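Local coordinates for protein adenosylmethionine-8-amino-7-oxononanoate aminotransferase (Methanocaldococcus jannaschii, PDB 6ZHK) that probably transfers the amino group of S-adenosylmethionine to 8-amino-7-oxononanoate in biotin synthesis, as a homodimeric enzyme dependent on pyridoxal 5'-phosphate, at residues Y55-G68 with I428-P442. Numbering follows the deposited sequence.
Sequences YLDAVSSIWCNLFG and IYMRPIGNVIILVPP
Parallel pairing with strand 54-57 makes strand 428-429 an outer strand, within this chain, of a small mixed sheet, where Leu56 lies beside Ile428 and Asp57 beside Tyr429. The nearly straight hydrogen bond from Tyr429 N to Leu56 O (2.9 Å, 171°) joins the strands; a more bent one to Tyr429 O, from Ala58 N just past the strand end, continues the pairing. The type I turn Asp57-Ser60 then sits in the fork between 428-431 and 438-442: Ala58 O accepts from Val440 N, while Ser60 OG donates to Val440 O at 2.7 Å, with the hydroxyl tilted from that carbonyl's plane.

Val59 sits between the two arms. Its CG2 comes to Tyr429 CE2 at 3.6 Å; its CG1 lies 3.2 Å from Ile438 O and near Arg431 N, a methyl set against two buried polar atoms with no partner in the model. On the same side of the sheet as Tyr429, Asp57 OD1 lies in plane at the phenol ring's edge. Ser61 N donates to OD1, and Ser61 OG and His69 to OD2, gripping the carboxylate.

Trp63, its CG swung anti to the carbonyl carbon (chi1 -42°), receives Val440 CG2 over its five-membered ring, a CH-pi contact of 4.0 Å to the centroid. Ile433 CD1 reaches the indole's edge at CZ2, 3.9 Å away, and NE1 donates to a water (2.8 Å) that in turn donates to Arg431 O. A leucine here, lacking the indole N-H, would probably leave that water less firmly held and open a gap against Ile433 and Val440.

Arg431, a predicted substrate-binding residue, runs extended past Ile62 CD1 and is held through NH2 by Tyr25 O. Lys301 NZ, of the predicted cofactor lysine, hydrogen-bonds Ile62 O, and Trp63 lies beside its side chain. This junction therefore probably borders the active site, as in fold type I aminotransferases, whose small domain combines early and late parts of the chain.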
ATOM      1  N   TYR A  55      25.794  -3.648  12.178  1.00 16.64           N
ATOM      2  CA  TYR A  55      24.865  -4.477  12.926  1.00 16.77           C
ATOM      3  C   TYR A  55      24.338  -5.592  12.044  1.00 16.10           C
ATOM      4  O   TYR A  55      23.859  -5.318  10.947  1.00 15.33           O
ATOM      5  CB  TYR A  55      23.734  -3.598  13.452  1.00 19.24           C
ATOM      6  CG  TYR A  55      24.260  -2.507  14.350  1.00 20.65           C
ATOM      7  CD1 TYR A  55      24.493  -2.761  15.698  1.00 20.25           C
ATOM      8  CD2 TYR A  55      24.522  -1.243  13.856  1.00 23.17           C
ATOM      9  CE1 TYR A  55      25.025  -1.785  16.536  1.00 22.71           C
ATOM     10  CE2 TYR A  55      25.011  -0.245  14.696  1.00 21.90           C
ATOM     11  CZ  TYR A  55      25.234  -0.513  16.037  1.00 22.92           C
ATOM     12  OH  TYR A  55      25.738   0.447  16.877  1.00 24.94           O
ATOM     13  N   LEU A  56      24.508  -6.847  12.476  1.00 14.23           N
ATOM     14  CA  LEU A  56      23.942  -7.953  11.726  1.00 16.35           C
ATOM     15  C   LEU A  56      22.417  -7.792  11.690  1.00 15.18           C
ATOM     16  O   LEU A  56      21.786  -7.676  12.737  1.00 16.44           O
ATOM     17  CB  LEU A  56      24.326  -9.245  12.448  1.00 15.33           C
ATOM     18  CG  LEU A  56      23.877 -10.561  11.810  1.00 16.47           C
ATOM     19  CD1 LEU A  56      24.535 -10.751  10.450  1.00 18.92           C
ATOM     20  CD2 LEU A  56      24.324 -11.697  12.713  1.00 17.34           C
ATOM     21  N   ASP A  57      21.828  -7.912  10.506  1.00 15.89           N
ATOM     22  CA  ASP A  57      20.381  -7.687  10.388  1.00 17.08           C
ATOM     23  C   ASP A  57      19.626  -8.992  10.701  1.00 15.54           C
ATOM     24  O   ASP A  57      19.180  -9.715   9.816  1.00 15.68           O
ATOM     25  CB  ASP A  57      20.088  -7.182   8.987  1.00 18.90           C
ATOM     26  CG  ASP A  57      18.665  -6.652   8.783  1.00 18.19           C
ATOM     27  OD1 ASP A  57      17.820  -6.781   9.712  1.00 17.71           O
ATOM     28  OD2 ASP A  57      18.437  -6.146   7.690  1.00 18.33           O
ATOM     29  N   ALA A  58      19.495  -9.275  11.985  1.00 16.13           N
ATOM     30  CA  ALA A  58      19.066 -10.590  12.449  1.00 14.33           C
ATOM     31  C   ALA A  58      17.546 -10.728  12.275  1.00 13.46           C
ATOM     32  O   ALA A  58      17.065 -11.853  12.347  1.00 14.39           O
ATOM     33  CB  ALA A  58      19.474 -10.754  13.910  1.00 16.53           C
ATOM     34  N   VAL A  59      16.842  -9.619  11.956  1.00 12.96           N
ATOM     35  CA  VAL A  59      15.415  -9.688  11.640  1.00 14.78           C
ATOM     36  C   VAL A  59      15.126  -9.334  10.174  1.00 15.30           C
ATOM     37  O   VAL A  59      13.959  -9.072   9.788  1.00 15.01           O
ATOM     38  CB  VAL A  59      14.544  -8.902  12.637  1.00 15.40           C
ATOM     39  CG1 VAL A  59      14.481  -9.560  14.027  1.00 13.57           C
ATOM     40  CG2 VAL A  59      14.928  -7.403  12.739  1.00 15.30           C
ATOM     41  N   SER A  60      16.182  -9.239   9.364  1.00 12.76           N
ATOM     42  CA  SER A  60      16.026  -8.962   7.939  1.00 12.22           C
ATOM     43  C   SER A  60      15.204  -7.720   7.682  1.00 13.21           C
ATOM     44  O   SER A  60      14.400  -7.720   6.760  1.00 13.70           O
ATOM     45  CB  SER A  60      15.404 -10.157   7.251  1.00 14.09           C
ATOM     46  OG  SER A  60      16.339 -11.224   7.252  1.00 17.48           O
ATOM     47  N   SER A  61      15.479  -6.628   8.426  1.00 14.05           N
ATOM     48  CA  SER A  61      14.752  -5.371   8.182  1.00 14.19           C
ATOM     49  C   SER A  61      13.225  -5.615   8.216  1.00 16.63           C
ATOM     50  O   SER A  61      12.467  -5.035   7.425  1.00 16.18           O
ATOM     51  CB  SER A  61      15.228  -4.598   6.953  1.00 16.68           C
ATOM     52  OG  SER A  61      16.656  -4.372   6.978  1.00 17.22           O
ATOM     53  N   ILE A  62      12.814  -6.438   9.207  1.00 13.93           N
ATOM     54  CA  ILE A  62      11.419  -6.788   9.470  1.00 15.30           C
ATOM     55  C   ILE A  62      10.925  -7.729   8.353  1.00 17.09           C
ATOM     56  O   ILE A  62       9.834  -7.537   7.737  1.00 15.05           O
ATOM     57  CB  ILE A  62      10.498  -5.571   9.746  1.00 16.75           C
ATOM     58  CG1 ILE A  62      11.175  -4.412  10.493  1.00 13.75           C
ATOM     59  CG2 ILE A  62       9.158  -6.012  10.401  1.00 18.00           C
ATOM     60  CD1 ILE A  62      11.587  -4.739  11.912  1.00 16.07           C
ATOM     61  N   TRP A  63      11.753  -8.768   8.115  1.00 13.96           N
ATOM     62  CA  TRP A  63      11.306 -10.043   7.565  1.00 16.11           C
ATOM     63  C   TRP A  63      11.116  -9.893   6.047  1.00 15.87           C
ATOM     64  O   TRP A  63      10.373 -10.684   5.451  1.00 17.23           O
ATOM     65  CB  TRP A  63      10.001 -10.564   8.226  1.00 16.81           C
ATOM     66  CG  TRP A  63       9.855 -10.435   9.722  1.00 14.87           C
ATOM     67  CD1 TRP A  63      10.805 -10.125  10.646  1.00 15.12           C
ATOM     68  CD2 TRP A  63       8.620 -10.572  10.464  1.00 18.45           C
ATOM     69  NE1 TRP A  63      10.256 -10.070  11.914  1.00 16.87           N
ATOM     70  CE2 TRP A  63       8.913 -10.304  11.827  1.00 17.76           C
ATOM     71  CE3 TRP A  63       7.297 -10.856  10.104  1.00 18.68           C
ATOM     72  CZ2 TRP A  63       7.929 -10.353  12.813  1.00 20.75           C
ATOM     73  CZ3 TRP A  63       6.320 -10.901  11.077  1.00 19.65           C
ATOM     74  CH2 TRP A  63       6.648 -10.699  12.423  1.00 23.07           C
ATOM     75  N   CYS A  64      11.851  -8.966   5.436  1.00 13.23           N
ATOM     76  CA  CYS A  64      11.839  -8.825   3.975  1.00 13.58           C
ATOM     77  C   CYS A  64      13.199  -9.033   3.292  1.00 16.66           C
ATOM     78  O   CYS A  64      13.248  -9.279   2.071  1.00 16.68           O
ATOM     79  CB  CYS A  64      11.236  -7.484   3.563  1.00 15.74           C
ATOM     80  SG  CYS A  64      12.255  -6.068   4.066  1.00 18.74           S
ATOM     81  N   ASN A  65      14.310  -8.809   4.005  1.00 14.28           N
ATOM     82  CA  ASN A  65      15.602  -8.819   3.307  1.00 14.70           C
ATOM     83  C   ASN A  65      16.027 -10.275   3.078  1.00 13.71           C
ATOM     84  O   ASN A  65      16.087 -11.026   4.012  1.00 15.53           O
ATOM     85  CB  ASN A  65      16.616  -7.984   4.088  1.00 15.26           C
ATOM     86  CG  ASN A  65      17.968  -7.966   3.390  1.00 17.96           C
ATOM     87  OD1 ASN A  65      18.676  -8.975   3.341  1.00 16.52           O
ATOM     88  ND2 ASN A  65      18.216  -6.882   2.676  1.00 16.35           N
ATOM     89  N   LEU A  66      16.334 -10.678   1.848  1.00 13.56           N
ATOM     90  CA  LEU A  66      16.640 -12.091   1.632  1.00 14.61           C
ATOM     91  C   LEU A  66      18.143 -12.276   1.498  1.00 13.86           C
ATOM     92  O   LEU A  66      18.657 -13.301   1.888  1.00 16.05           O
ATOM     93  CB  LEU A  66      16.029 -12.537   0.304  1.00 13.50           C
ATOM     94  CG  LEU A  66      14.489 -12.622   0.246  1.00 14.43           C
ATOM     95  CD1 LEU A  66      14.087 -13.233  -1.067  1.00 14.92           C
ATOM     96  CD2 LEU A  66      13.923 -13.412   1.434  1.00 17.01           C
ATOM     97  N   PHE A  67      18.797 -11.377   0.798  1.00 16.34           N
ATOM     98  CA  PHE A  67      20.141 -11.668   0.310  1.00 14.92           C
ATOM     99  C   PHE A  67      21.170 -10.623   0.741  1.00 17.76           C
ATOM    100  O   PHE A  67      22.265 -10.571   0.153  1.00 17.84           O
ATOM    101  CB  PHE A  67      20.116 -11.759  -1.217  1.00 17.06           C
ATOM    102  CG  PHE A  67      19.266 -12.898  -1.696  1.00 17.70           C
ATOM    103  CD1 PHE A  67      19.471 -14.193  -1.212  1.00 18.75           C
ATOM    104  CD2 PHE A  67      18.269 -12.660  -2.646  1.00 17.85           C
ATOM    105  CE1 PHE A  67      18.669 -15.239  -1.639  1.00 17.76           C
ATOM    106  CE2 PHE A  67      17.477 -13.710  -3.085  1.00 16.89           C
ATOM    107  CZ  PHE A  67      17.695 -14.995  -2.604  1.00 16.77           C
ATOM    108  N   GLY A  68      20.831  -9.827   1.738  1.00 15.79           N
ATOM    109  CA  GLY A  68      21.775  -8.809   2.198  1.00 17.12           C
ATOM    110  C   GLY A  68      21.422  -7.455   1.594  1.00 15.96           C
ATOM    111  O   GLY A  68      20.477  -7.377   0.795  1.00 17.39           O
ATOM    112  N   ILE A 428      24.483  -6.715  16.807  1.00 15.55           N
ATOM    113  CA  ILE A 428      23.345  -7.416  16.234  1.00 14.86           C
ATOM    114  C   ILE A 428      22.076  -6.592  16.440  1.00 14.63           C
ATOM    115  O   ILE A 428      21.760  -6.131  17.556  1.00 18.15           O
ATOM    116  CB  ILE A 428      23.155  -8.807  16.885  1.00 15.55           C
ATOM    117  CG1 ILE A 428      24.352  -9.721  16.615  1.00 14.38           C
ATOM    118  CG2 ILE A 428      21.777  -9.402  16.430  1.00 13.80           C
ATOM    119  CD1 ILE A 428      24.396 -10.973  17.512  1.00 17.08           C
ATOM    120  N   TYR A 429      21.262  -6.483  15.371  1.00 14.61           N
ATOM    121  CA  TYR A 429      20.006  -5.768  15.419  1.00 15.28           C
ATOM    122  C   TYR A 429      18.917  -6.835  15.467  1.00 15.85           C
ATOM    123  O   TYR A 429      18.808  -7.663  14.546  1.00 15.40           O
ATOM    124  CB  TYR A 429      19.771  -4.933  14.143  1.00 15.56           C
ATOM    125  CG  TYR A 429      18.369  -4.355  14.112  1.00 15.49           C
ATOM    126  CD1 TYR A 429      17.872  -3.599  15.167  1.00 18.11           C
ATOM    127  CD2 TYR A 429      17.562  -4.559  13.007  1.00 16.19           C
ATOM    128  CE1 TYR A 429      16.567  -3.082  15.157  1.00 18.82           C
ATOM    129  CE2 TYR A 429      16.277  -4.029  12.956  1.00 17.30           C
ATOM    130  CZ  TYR A 429      15.784  -3.298  14.032  1.00 18.90           C
ATOM    131  OH  TYR A 429      14.471  -2.914  13.938  1.00 20.39           O
ATOM    132  N   MET A 430      18.121  -6.808  16.541  1.00 14.81           N
ATOM    133  CA  MET A 430      16.992  -7.683  16.674  1.00 16.66           C
ATOM    134  C   MET A 430      15.812  -6.855  17.177  1.00 18.93           C
ATOM    135  O   MET A 430      15.994  -6.076  18.120  1.00 18.57           O
ATOM    136  CB  MET A 430      17.359  -8.788  17.679  1.00 18.92           C
ATOM    137  CG  MET A 430      16.260  -9.854  17.883  1.00 18.10           C
ATOM    138  SD  MET A 430      14.886  -9.406  18.985  1.00 19.10           S
ATOM    139  CE  MET A 430      15.637  -9.112  20.596  1.00 18.68           C
ATOM    140  N   ARG A 431      14.638  -6.978  16.508  1.00 14.46           N
ATOM    141  CA  ARG A 431      13.403  -6.369  17.007  1.00 19.26           C
ATOM    142  C   ARG A 431      12.507  -7.451  17.605  1.00 19.22           C
ATOM    143  O   ARG A 431      12.099  -8.363  16.893  1.00 21.54           O
ATOM    144  CB  ARG A 431      12.599  -5.628  15.920  1.00 20.62           C
ATOM    145  CG  ARG A 431      11.379  -4.912  16.489  1.00 21.35           C
ATOM    146  CD  ARG A 431      10.657  -4.130  15.401  1.00 18.69           C
ATOM    147  NE  ARG A 431       9.392  -3.558  15.841  1.00 20.60           N
ATOM    148  CZ  ARG A 431       9.260  -2.346  16.393  1.00 22.01           C
ATOM    149  NH1 ARG A 431      10.324  -1.566  16.644  1.00 19.08           N
ATOM    150  NH2 ARG A 431       8.049  -1.948  16.711  1.00 16.81           N
ATOM    151  N   PRO A 432      12.120  -7.353  18.901  1.00 18.69           N
ATOM    152  CA  PRO A 432      11.281  -8.375  19.506  1.00 17.72           C
ATOM    153  C   PRO A 432       9.809  -8.026  19.341  1.00 18.69           C
ATOM    154  O   PRO A 432       9.451  -6.926  18.905  1.00 18.88           O
ATOM    155  CB  PRO A 432      11.739  -8.219  20.964  1.00 15.11           C
ATOM    156  CG  PRO A 432      11.791  -6.681  21.144  1.00 17.02           C
ATOM    157  CD  PRO A 432      12.453  -6.256  19.830  1.00 20.12           C
ATOM    158  N   ILE A 433       8.940  -8.972  19.689  1.00 17.38           N
ATOM    159  CA  ILE A 433       7.539  -8.635  19.882  1.00 17.92           C
ATOM    160  C   ILE A 433       7.186  -9.060  21.300  1.00 20.53           C
ATOM    161  O   ILE A 433       7.238 -10.249  21.576  1.00 18.44           O
ATOM    162  CB  ILE A 433       6.630  -9.328  18.840  1.00 19.95           C
ATOM    163  CG1 ILE A 433       7.073  -8.960  17.412  1.00 20.48           C
ATOM    164  CG2 ILE A 433       5.161  -8.943  19.129  1.00 23.96           C
ATOM    165  CD1 ILE A 433       6.395  -9.722  16.325  1.00 20.66           C
ATOM    166  N   GLY A 434       6.894  -8.066  22.171  1.00 19.84           N
ATOM    167  CA  GLY A 434       6.699  -8.278  23.611  1.00 20.24           C
ATOM    168  C   GLY A 434       7.773  -9.182  24.201  1.00 20.75           C
ATOM    169  O   GLY A 434       8.968  -8.867  24.087  1.00 20.88           O
ATOM    170  N   ASN A 435       7.377 -10.342  24.731  1.00 21.13           N
ATOM    171  CA  ASN A 435       8.359 -11.186  25.408  1.00 22.64           C
ATOM    172  C   ASN A 435       9.060 -12.131  24.454  1.00 19.40           C
ATOM    173  O   ASN A 435       9.722 -13.043  24.914  1.00 21.45           O
ATOM    174  CB  ASN A 435       7.738 -12.036  26.513  1.00 21.87           C
ATOM    175  CG  ASN A 435       7.265 -11.140  27.621  1.00 26.49           C
ATOM    176  OD1 ASN A 435       7.950 -10.178  27.952  1.00 26.81           O
ATOM    177  ND2 ASN A 435       6.054 -11.380  28.114  1.00 30.41           N
ATOM    178  N   VAL A 436       8.797 -12.019  23.145  1.00 20.47           N
ATOM    179  CA  VAL A 436       9.371 -12.960  22.202  1.00 19.32           C
ATOM    180  C   VAL A 436      10.528 -12.288  21.462  1.00 18.33           C
ATOM    181  O   VAL A 436      10.340 -11.283  20.739  1.00 18.49           O
ATOM    182  CB  VAL A 436       8.320 -13.490  21.197  1.00 20.98           C
ATOM    183  CG1 VAL A 436       8.927 -14.601  20.348  1.00 18.91           C
ATOM    184  CG2 VAL A 436       7.042 -13.978  21.881  1.00 19.45           C
ATOM    185  N   ILE A 437      11.712 -12.876  21.607  1.00 17.40           N
ATOM    186  CA  ILE A 437      12.856 -12.524  20.778  1.00 16.25           C
ATOM    187  C   ILE A 437      12.543 -13.077  19.392  1.00 16.77           C
ATOM    188  O   ILE A 437      12.280 -14.273  19.263  1.00 16.38           O
ATOM    189  CB  ILE A 437      14.169 -13.128  21.342  1.00 17.15           C
ATOM    190  CG1 ILE A 437      14.549 -12.512  22.695  1.00 20.45           C
ATOM    191  CG2 ILE A 437      15.355 -12.994  20.384  1.00 16.93           C
ATOM    192  CD1 ILE A 437      15.416 -13.452  23.567  1.00 21.11           C
ATOM    193  N   ILE A 438      12.701 -12.252  18.349  1.00 15.12           N
ATOM    194  CA  ILE A 438      12.404 -12.709  16.997  1.00 16.15           C
ATOM    195  C   ILE A 438      13.737 -12.815  16.243  1.00 16.48           C
ATOM    196  O   ILE A 438      14.527 -11.877  16.241  1.00 16.77           O
ATOM    197  CB  ILE A 438      11.476 -11.692  16.272  1.00 16.11           C
ATOM    198  CG1 ILE A 438      10.142 -11.401  16.991  1.00 17.79           C
ATOM    199  CG2 ILE A 438      11.293 -12.123  14.798  1.00 15.15           C
ATOM    200  CD1 ILE A 438       9.164 -12.565  17.085  1.00 18.03           C
ATOM    201  N   LEU A 439      13.974 -13.948  15.589  1.00 16.93           N
ATOM    202  CA  LEU A 439      15.091 -14.120  14.664  1.00 17.76           C
ATOM    203  C   LEU A 439      14.523 -14.488  13.300  1.00 18.16           C
ATOM    204  O   LEU A 439      13.940 -15.565  13.143  1.00 16.64           O
ATOM    205  CB  LEU A 439      15.945 -15.300  15.163  1.00 18.70           C
ATOM    206  CG  LEU A 439      16.599 -15.111  16.537  1.00 21.54           C
ATOM    207  CD1 LEU A 439      17.498 -16.313  16.858  1.00 22.94           C
ATOM    208  CD2 LEU A 439      17.386 -13.788  16.629  1.00 18.61           C
ATOM    209  N   VAL A 440      14.700 -13.572  12.336  1.00 17.40           N
ATOM    210  CA  VAL A 440      14.336 -13.861  10.948  1.00 15.54           C
ATOM    211  C   VAL A 440      15.527 -13.418  10.116  1.00 16.71           C
ATOM    212  O   VAL A 440      15.548 -12.307   9.595  1.00 16.64           O
ATOM    213  CB  VAL A 440      13.009 -13.172  10.521  1.00 15.71           C
ATOM    214  CG1 VAL A 440      12.632 -13.466   9.024  1.00 13.57           C
ATOM    215  CG2 VAL A 440      11.915 -13.631  11.450  1.00 15.59           C
ATOM    216  N   PRO A 441      16.609 -14.225  10.079  1.00 16.94           N
ATOM    217  CA  PRO A 441      17.849 -13.798   9.447  1.00 18.69           C
ATOM    218  C   PRO A 441      17.714 -13.910   7.923  1.00 17.78           C
ATOM    219  O   PRO A 441      16.883 -14.671   7.419  1.00 15.12           O
ATOM    220  CB  PRO A 441      18.884 -14.808   9.973  1.00 18.41           C
ATOM    221  CG  PRO A 441      18.077 -16.057  10.232  1.00 18.41           C
ATOM    222  CD  PRO A 441      16.717 -15.558  10.692  1.00 18.04           C
ATOM    223  N   PRO A 442      18.541 -13.175   7.147  1.00 18.13           N
ATOM    224  CA  PRO A 442      18.490 -13.275   5.693  1.00 17.91           C
ATOM    225  C   PRO A 442      18.865 -14.698   5.293  1.00 17.18           C
ATOM    226  O   PRO A 442      19.563 -15.379   6.051  1.00 18.20           O
ATOM    227  CB  PRO A 442      19.512 -12.268   5.157  1.00 20.25           C
ATOM    228  CG  PRO A 442      20.230 -11.703   6.403  1.00 25.23           C
ATOM    229  CD  PRO A 442      19.516 -12.192   7.649  1.00 20.46           C
TER
HETATM  230  O   HOH W   1      10.831  -8.508  14.224  1.00 19.29           O